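Long-range contacts in RNA-binding protein RMD9, mitochondrial (PDB 7A9X), which binds a dodecameric motif in the 3'-UTRs of mitochondrial mRNAs and takes part in the processing or stability of those transcripts: residues 234-239 with 265-270; 254-259 with 292-297. One frame throughout, in Å; residues are numbered along the deposited sequence.

Following the chain from the N terminus, helix 227-237 leads into residues 234-239, the first half of contact 1. Helix 245-257 comes next and leads into residues 254-259, the first half of contact 2. Helix 261-270 then brings residues 265-270 back to 234-239 and closes the first loop; after helix 281-292, residues 292-297 reach 254-259 and close the second. The two loops therefore cross. Contact 1 ties the inferred repeat PPR2 to PPR3, and contact 2 ties PPR3 to the inferred PPR4, with centres about 17 Å apart. They also touch directly, Leu267 CD1 lying 3.7 Å from Phe255 CD2 inside PPR3.

Contact 1: residues 234-239 with 265-270; sequences NQIIQS and LSLFGQ
Ile237 and Leu267 mark the closest backbone approach between residues 234-239 and helix 261-270, their CA atoms 7.1 Å apart. This is helix-to-helix packing between successive units of a pentatricopeptide (PPR) array: residues 234-239 are assigned to PPR2 and 265-270 to PPR3. Two isoleucines and one leucine make the apolar part. Leu267 presents CD2 to both, meeting CD1 of Ile237 at 3.9 Å and CG2 of Ile236 at 4.0 Å, with the side chains of Ile236 and Leu267 crossing at about a right angle. With Ile236 CG1 beside the backbone N (chi1 -69°), CG2 stands anti to that N and is the branch that meets Leu267 CD2. Beyond the pair, Ile236 also packs on Tyr248 and Leu267 on Leu251 and Phe255, all from helix 245-257, which joins the two helices in sequence.

Ile237 CD1 also sits 3.4 Å from Ser266 OG and equally close to Gln270 NE2. The polar link comes from Gln270, whose chain runs out extended beyond CG. Its amide is held through both of its polar atoms: OE1 accepts a hydrogen bond from Tyr248 OH, while NE2 donates to the carbonyl of Ile237. Were Gln270 replaced by an alanine, the Ile237 carbonyl would probably lose this donor and Tyr248 OH its amide partner, and CD1 of Ile237 would be uncovered on that side. The bond from Gln270 NE2 to Ile237 O measures 3.0 Å and arrives on a lone pair in the carbonyl plane. It is bent, with an angle of 147° at the hydrogen, and Ile237 O lies 21° out of the Gln270 amide plane.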
ATOM      1  N   ASN A 234       7.046 -31.413  16.633  1.00 98.11           N
ATOM      2  CA  ASN A 234       7.005 -32.553  17.544  1.00 99.47           C
ATOM      3  C   ASN A 234       7.257 -32.129  18.987  1.00101.71           C
ATOM      4  O   ASN A 234       6.675 -32.704  19.913  1.00102.83           O
ATOM      5  CB  ASN A 234       8.030 -33.610  17.121  1.00100.93           C
ATOM      6  CG  ASN A 234       7.820 -34.099  15.705  1.00104.49           C
ATOM      7  OD1 ASN A 234       6.734 -33.966  15.143  1.00108.14           O
ATOM      8  ND2 ASN A 234       8.866 -34.672  15.116  1.00103.09           N
ATOM      9  N   GLN A 235       8.116 -31.130  19.198  1.00101.90           N
ATOM     10  CA  GLN A 235       8.406 -30.688  20.558  1.00106.91           C
ATOM     11  C   GLN A 235       7.253 -29.879  21.135  1.00109.96           C
ATOM     12  O   GLN A 235       6.937 -29.999  22.324  1.00113.49           O
ATOM     13  CB  GLN A 235       9.694 -29.864  20.577  1.00110.36           C
ATOM     14  CG  GLN A 235      10.886 -30.554  19.947  1.00123.70           C
ATOM     15  CD  GLN A 235      12.089 -29.637  19.820  1.00133.56           C
ATOM     16  OE1 GLN A 235      12.095 -28.525  20.350  1.00136.77           O
ATOM     17  NE2 GLN A 235      13.112 -30.098  19.110  1.00137.85           N
ATOM     18  N   ILE A 236       6.604 -29.062  20.307  1.00109.70           N
ATOM     19  CA  ILE A 236       5.633 -28.097  20.810  1.00105.29           C
ATOM     20  C   ILE A 236       4.291 -28.761  21.100  1.00 99.77           C
ATOM     21  O   ILE A 236       3.625 -28.427  22.087  1.00101.59           O
ATOM     22  CB  ILE A 236       5.497 -26.932  19.811  1.00105.60           C
ATOM     23  CG1 ILE A 236       6.783 -26.100  19.793  1.00107.93           C
ATOM     24  CG2 ILE A 236       4.293 -26.062  20.137  1.00102.69           C
ATOM     25  CD1 ILE A 236       7.309 -25.756  21.171  1.00111.27           C
ATOM     26  N   ILE A 237       3.882 -29.717  20.261  1.00 97.24           N
ATOM     27  CA  ILE A 237       2.551 -30.312  20.385  1.00101.10           C
ATOM     28  C   ILE A 237       2.363 -30.952  21.756  1.00101.39           C
ATOM     29  O   ILE A 237       1.302 -30.821  22.379  1.00101.80           O
ATOM     30  CB  ILE A 237       2.314 -31.325  19.248  1.00109.09           C
ATOM     31  CG1 ILE A 237       1.881 -30.595  17.980  1.00109.29           C
ATOM     32  CG2 ILE A 237       1.269 -32.358  19.642  1.00118.65           C
ATOM     33  CD1 ILE A 237       0.573 -29.850  18.129  1.00110.08           C
ATOM     34  N   GLN A 238       3.387 -31.639  22.257  1.00102.01           N
ATOM     35  CA  GLN A 238       3.284 -32.378  23.508  1.00109.73           C
ATOM     36  C   GLN A 238       3.983 -31.688  24.672  1.00108.40           C
ATOM     37  O   GLN A 238       4.155 -32.304  25.728  1.00111.69           O
ATOM     38  CB  GLN A 238       3.844 -33.789  23.324  1.00119.71           C
ATOM     39  CG  GLN A 238       3.104 -34.609  22.281  1.00127.46           C
ATOM     40  CD  GLN A 238       3.826 -35.897  21.938  1.00133.08           C
ATOM     41  OE1 GLN A 238       5.054 -35.931  21.858  1.00137.87           O
ATOM     42  NE2 GLN A 238       3.065 -36.967  21.736  1.00130.01           N
ATOM     43  N   SER A 239       4.380 -30.427  24.513  1.00101.14           N
ATOM     44  CA  SER A 239       5.127 -29.732  25.551  1.00 98.69           C
ATOM     45  C   SER A 239       4.184 -29.149  26.594  1.00101.57           C
ATOM     46  O   SER A 239       3.189 -28.502  26.256  1.00105.84           O
ATOM     47  CB  SER A 239       5.979 -28.619  24.940  1.00 94.27           C
ATOM     48  OG  SER A 239       6.701 -27.920  25.939  1.00 92.85           O
ATOM     49  N   LEU A 265      -3.593 -26.252  11.738  1.00 85.64           N
ATOM     50  CA  LEU A 265      -4.798 -26.124  12.551  1.00 81.83           C
ATOM     51  C   LEU A 265      -4.595 -26.675  13.956  1.00 82.82           C
ATOM     52  O   LEU A 265      -5.210 -26.181  14.908  1.00 83.91           O
ATOM     53  CB  LEU A 265      -5.966 -26.835  11.871  1.00 83.19           C
ATOM     54  CG  LEU A 265      -6.420 -26.253  10.535  1.00 80.14           C
ATOM     55  CD1 LEU A 265      -7.323 -27.237   9.819  1.00 79.14           C
ATOM     56  CD2 LEU A 265      -7.136 -24.927  10.737  1.00 74.89           C
ATOM     57  N   SER A 266      -3.749 -27.694  14.106  1.00 84.57           N
ATOM     58  CA  SER A 266      -3.489 -28.251  15.431  1.00 88.80           C
ATOM     59  C   SER A 266      -2.757 -27.247  16.313  1.00 89.21           C
ATOM     60  O   SER A 266      -3.129 -27.038  17.474  1.00 91.15           O
ATOM     61  CB  SER A 266      -2.689 -29.547  15.307  1.00 92.69           C
ATOM     62  OG  SER A 266      -2.406 -30.099  16.579  1.00101.61           O
ATOM     63  N   LEU A 267      -1.707 -26.617  15.777  1.00 84.93           N
ATOM     64  CA  LEU A 267      -1.015 -25.574  16.525  1.00 82.90           C
ATOM     65  C   LEU A 267      -1.914 -24.368  16.760  1.00 79.59           C
ATOM     66  O   LEU A 267      -1.798 -23.702  17.796  1.00 78.40           O
ATOM     67  CB  LEU A 267       0.256 -25.153  15.788  1.00 84.82           C
ATOM     68  CG  LEU A 267       1.322 -26.229  15.563  1.00 84.99           C
ATOM     69  CD1 LEU A 267       2.253 -25.814  14.436  1.00 78.68           C
ATOM     70  CD2 LEU A 267       2.108 -26.487  16.839  1.00 78.90           C
ATOM     71  N   PHE A 268      -2.811 -24.072  15.814  1.00 76.05           N
ATOM     72  CA  PHE A 268      -3.718 -22.941  15.976  1.00 77.91           C
ATOM     73  C   PHE A 268      -4.657 -23.155  17.155  1.00 77.70           C
ATOM     74  O   PHE A 268      -4.948 -22.213  17.903  1.00 77.12           O
ATOM     75  CB  PHE A 268      -4.505 -22.717  14.685  1.00 79.98           C
ATOM     76  CG  PHE A 268      -5.427 -21.531  14.733  1.00 80.20           C
ATOM     77  CD1 PHE A 268      -4.926 -20.244  14.636  1.00 75.33           C
ATOM     78  CD2 PHE A 268      -6.793 -21.704  14.864  1.00 80.40           C
ATOM     79  CE1 PHE A 268      -5.773 -19.151  14.677  1.00 73.40           C
ATOM     80  CE2 PHE A 268      -7.644 -20.616  14.904  1.00 79.09           C
ATOM     81  CZ  PHE A 268      -7.135 -19.337  14.811  1.00 78.46           C
ATOM     82  N   GLY A 269      -5.132 -24.387  17.343  1.00 80.57           N
ATOM     83  CA  GLY A 269      -5.982 -24.677  18.486  1.00 77.91           C
ATOM     84  C   GLY A 269      -5.264 -24.501  19.810  1.00 83.60           C
ATOM     85  O   GLY A 269      -5.833 -23.971  20.768  1.00 83.11           O
ATOM     86  N   GLN A 270      -4.003 -24.942  19.885  1.00 83.60           N
ATOM     87  CA  GLN A 270      -3.233 -24.757  21.112  1.00 88.54           C
ATOM     88  C   GLN A 270      -2.948 -23.282  21.366  1.00 84.82           C
ATOM     89  O   GLN A 270      -2.962 -22.830  22.517  1.00 86.16           O
ATOM     90  CB  GLN A 270      -1.925 -25.544  21.044  1.00 93.82           C
ATOM     91  CG  GLN A 270      -2.083 -27.053  21.045  1.00100.83           C
ATOM     92  CD  GLN A 270      -0.746 -27.763  21.121  1.00106.12           C
ATOM     93  OE1 GLN A 270       0.305 -27.123  21.134  1.00108.12           O
ATOM     94  NE2 GLN A 270      -0.779 -29.089  21.172  1.00108.12           N
TER

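Contact 2: residues 254-259 with 292-297; sequences VFIKAE and GDSKNL
Ile256, near the end of helix 245-257, lays its CG2 methyl against the loop 292-297 in van der Waals packing, 3.8 Å from Asp293 CB and 3.4 Å from the hydroxyl oxygen Ser294 OG. Here the backbones also come together, with the CA atoms of Ile256 and Ser294 5.7 Å apart. The serine hydroxyl is engaged in a hydrogen bond with Phe290 O, in the last turn of the preceding helix, so Ile256 touches a group already fixed by its own chain.

Charge acts at longer range. Lys257 bends at chi2 (-73°) and brings NZ to 4.0 Å from Asp293 OD1, a long salt bridge whose side chains meet at a slant. The other carboxylate oxygen, OD2, is hydrogen-bonded to Ser289 OG. Lys295 NZ lies 5.3 Å from Lys257 NZ, and the nearby aspartate probably eases the repulsion between them.

Glu259 closes the helix in a Schellman motif with positive phi. Its carboxylate meets Lys295 through the aliphatic root, Glu259 OE1 being 3.4 Å from Lys295 CB, while Tyr261 OH is hydrogen-bonded to Glu259 OE1 and also to Asn296 N. One tyrosine hydroxyl thus links both segments.

Between the inferred PPR3 and PPR4 repeats, this contact sets the end of helix 245-257 against the loop between helices 281-292 and 297-308; Lys257 packs on Tyr220 of helix 209-223, and Lys295 on Asn329 of helix 320-334.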
ATOM      1  N   VAL A 254       4.183 -21.130   8.374  1.00 77.95           N
ATOM      2  CA  VAL A 254       4.991 -22.021   7.544  1.00 77.91           C
ATOM      3  C   VAL A 254       4.145 -23.184   7.042  1.00 81.37           C
ATOM      4  O   VAL A 254       4.140 -23.504   5.847  1.00 90.16           O
ATOM      5  CB  VAL A 254       6.220 -22.515   8.330  1.00 77.78           C
ATOM      6  CG1 VAL A 254       6.931 -23.625   7.566  1.00 75.27           C
ATOM      7  CG2 VAL A 254       7.174 -21.366   8.607  1.00 70.99           C
ATOM      8  N   PHE A 255       3.406 -23.824   7.950  1.00 77.79           N
ATOM      9  CA  PHE A 255       2.601 -24.984   7.587  1.00 82.59           C
ATOM     10  C   PHE A 255       1.432 -24.621   6.681  1.00 86.80           C
ATOM     11  O   PHE A 255       0.968 -25.475   5.917  1.00 90.57           O
ATOM     12  CB  PHE A 255       2.109 -25.683   8.854  1.00 77.06           C
ATOM     13  CG  PHE A 255       3.179 -26.462   9.564  1.00 88.87           C
ATOM     14  CD1 PHE A 255       4.072 -27.237   8.844  1.00 93.28           C
ATOM     15  CD2 PHE A 255       3.300 -26.413  10.943  1.00 85.79           C
ATOM     16  CE1 PHE A 255       5.062 -27.957   9.482  1.00 86.58           C
ATOM     17  CE2 PHE A 255       4.290 -27.131  11.590  1.00 85.13           C
ATOM     18  CZ  PHE A 255       5.172 -27.904  10.858  1.00 84.37           C
ATOM     19  N   ILE A 256       0.945 -23.381   6.751  1.00 83.00           N
ATOM     20  CA  ILE A 256      -0.078 -22.930   5.813  1.00 81.69           C
ATOM     21  C   ILE A 256       0.504 -22.832   4.408  1.00 84.64           C
ATOM     22  O   ILE A 256      -0.088 -23.319   3.437  1.00 81.18           O
ATOM     23  CB  ILE A 256      -0.671 -21.586   6.273  1.00 79.12           C
ATOM     24  CG1 ILE A 256      -1.544 -21.781   7.514  1.00 79.51           C
ATOM     25  CG2 ILE A 256      -1.469 -20.938   5.152  1.00 76.01           C
ATOM     26  CD1 ILE A 256      -2.134 -20.491   8.053  1.00 77.60           C
ATOM     27  N   LYS A 257       1.673 -22.198   4.281  1.00 84.05           N
ATOM     28  CA  LYS A 257       2.358 -22.149   2.995  1.00 84.63           C
ATOM     29  C   LYS A 257       2.710 -23.548   2.503  1.00 89.08           C
ATOM     30  O   LYS A 257       2.577 -23.845   1.311  1.00 86.78           O
ATOM     31  CB  LYS A 257       3.620 -21.292   3.102  1.00 82.62           C
ATOM     32  CG  LYS A 257       3.367 -19.794   3.133  1.00 88.20           C
ATOM     33  CD  LYS A 257       2.943 -19.277   1.769  1.00 95.39           C
ATOM     34  CE  LYS A 257       2.811 -17.763   1.775  1.00 95.76           C
ATOM     35  NZ  LYS A 257       2.487 -17.237   0.422  1.00102.61           N
ATOM     36  N   ALA A 258       3.162 -24.422   3.405  1.00 83.29           N
ATOM     37  CA  ALA A 258       3.485 -25.788   3.013  1.00 86.53           C
ATOM     38  C   ALA A 258       2.247 -26.644   2.790  1.00 91.96           C
ATOM     39  O   ALA A 258       2.382 -27.801   2.382  1.00 95.53           O
ATOM     40  CB  ALA A 258       4.383 -26.439   4.066  1.00 85.98           C
ATOM     41  N   GLU A 259       1.057 -26.102   3.051  1.00 90.44           N
ATOM     42  CA  GLU A 259      -0.220 -26.790   2.876  1.00 91.19           C
ATOM     43  C   GLU A 259      -0.348 -28.019   3.769  1.00 91.73           C
ATOM     44  O   GLU A 259      -1.182 -28.893   3.509  1.00 93.03           O
ATOM     45  CB  GLU A 259      -0.456 -27.168   1.410  1.00 95.13           C
ATOM     46  CG  GLU A 259      -0.340 -25.987   0.459  1.00 98.99           C
ATOM     47  CD  GLU A 259      -0.985 -26.252  -0.886  1.00111.16           C
ATOM     48  OE1 GLU A 259      -2.226 -26.392  -0.932  1.00115.89           O
ATOM     49  OE2 GLU A 259      -0.252 -26.319  -1.894  1.00116.36           O
ATOM     50  N   GLY A 292      -5.634 -15.492   3.524  1.00 69.02           N
ATOM     51  CA  GLY A 292      -4.891 -14.949   2.404  1.00 64.70           C
ATOM     52  C   GLY A 292      -3.736 -15.794   1.908  1.00 68.27           C
ATOM     53  O   GLY A 292      -3.204 -15.533   0.824  1.00 72.66           O
ATOM     54  N   ASP A 293      -3.331 -16.809   2.675  1.00 69.11           N
ATOM     55  CA  ASP A 293      -2.177 -17.619   2.310  1.00 72.24           C
ATOM     56  C   ASP A 293      -2.486 -19.081   2.029  1.00 83.76           C
ATOM     57  O   ASP A 293      -1.643 -19.763   1.435  1.00 87.88           O
ATOM     58  CB  ASP A 293      -1.103 -17.552   3.407  1.00 73.84           C
ATOM     59  CG  ASP A 293      -0.520 -16.168   3.560  1.00 79.17           C
ATOM     60  OD1 ASP A 293      -0.396 -15.464   2.535  1.00 82.16           O
ATOM     61  OD2 ASP A 293      -0.193 -15.780   4.700  1.00 80.95           O
ATOM     62  N   SER A 294      -3.650 -19.585   2.433  1.00 86.66           N
ATOM     63  CA  SER A 294      -3.983 -20.982   2.187  1.00 85.51           C
ATOM     64  C   SER A 294      -4.335 -21.177   0.718  1.00 84.62           C
ATOM     65  O   SER A 294      -5.260 -20.538   0.202  1.00 79.66           O
ATOM     66  CB  SER A 294      -5.142 -21.428   3.078  1.00 83.33           C
ATOM     67  OG  SER A 294      -4.811 -21.298   4.451  1.00 91.86           O
ATOM     68  N   LYS A 295      -3.589 -22.055   0.043  1.00 83.21           N
ATOM     69  CA  LYS A 295      -3.928 -22.405  -1.328  1.00 81.30           C
ATOM     70  C   LYS A 295      -5.212 -23.219  -1.401  1.00 76.94           C
ATOM     71  O   LYS A 295      -5.852 -23.245  -2.458  1.00 79.57           O
ATOM     72  CB  LYS A 295      -2.772 -23.167  -1.984  1.00 84.63           C
ATOM     73  CG  LYS A 295      -2.119 -22.416  -3.134  1.00 85.34           C
ATOM     74  CD  LYS A 295      -1.725 -21.009  -2.717  1.00 83.86           C
ATOM     75  CE  LYS A 295      -1.141 -20.231  -3.884  1.00 86.31           C
ATOM     76  NZ  LYS A 295      -0.673 -18.878  -3.469  1.00 88.11           N
ATOM     77  N   ASN A 296      -5.599 -23.887  -0.316  1.00 76.93           N
ATOM     78  CA  ASN A 296      -6.889 -24.569  -0.253  1.00 80.20           C
ATOM     79  C   ASN A 296      -7.965 -23.518  -0.019  1.00 80.28           C
ATOM     80  O   ASN A 296      -8.135 -23.016   1.095  1.00 81.16           O
ATOM     81  CB  ASN A 296      -6.896 -25.628   0.840  1.00 87.02           C
ATOM     82  CG  ASN A 296      -8.265 -26.258   1.023  1.00 96.63           C
ATOM     83  OD1 ASN A 296      -8.742 -26.423   2.141  1.00 91.51           O
ATOM     84  ND2 ASN A 296      -8.909 -26.606  -0.087  1.00112.08           N
ATOM     85  N   LEU A 297      -8.691 -23.177  -1.084  1.00 84.22           N
ATOM     86  CA  LEU A 297      -9.659 -22.089  -1.016  1.00 81.03           C
ATOM     87  C   LEU A 297     -10.837 -22.425  -0.112  1.00 81.49           C
ATOM     88  O   LEU A 297     -11.483 -21.515   0.421  1.00 90.51           O
ATOM     89  CB  LEU A 297     -10.147 -21.749  -2.423  1.00 82.31           C
ATOM     90  CG  LEU A 297      -9.068 -21.190  -3.350  1.00 85.85           C
ATOM     91  CD1 LEU A 297      -9.603 -21.015  -4.762  1.00 86.65           C
ATOM     92  CD2 LEU A 297      -8.548 -19.870  -2.806  1.00 81.77           C
TER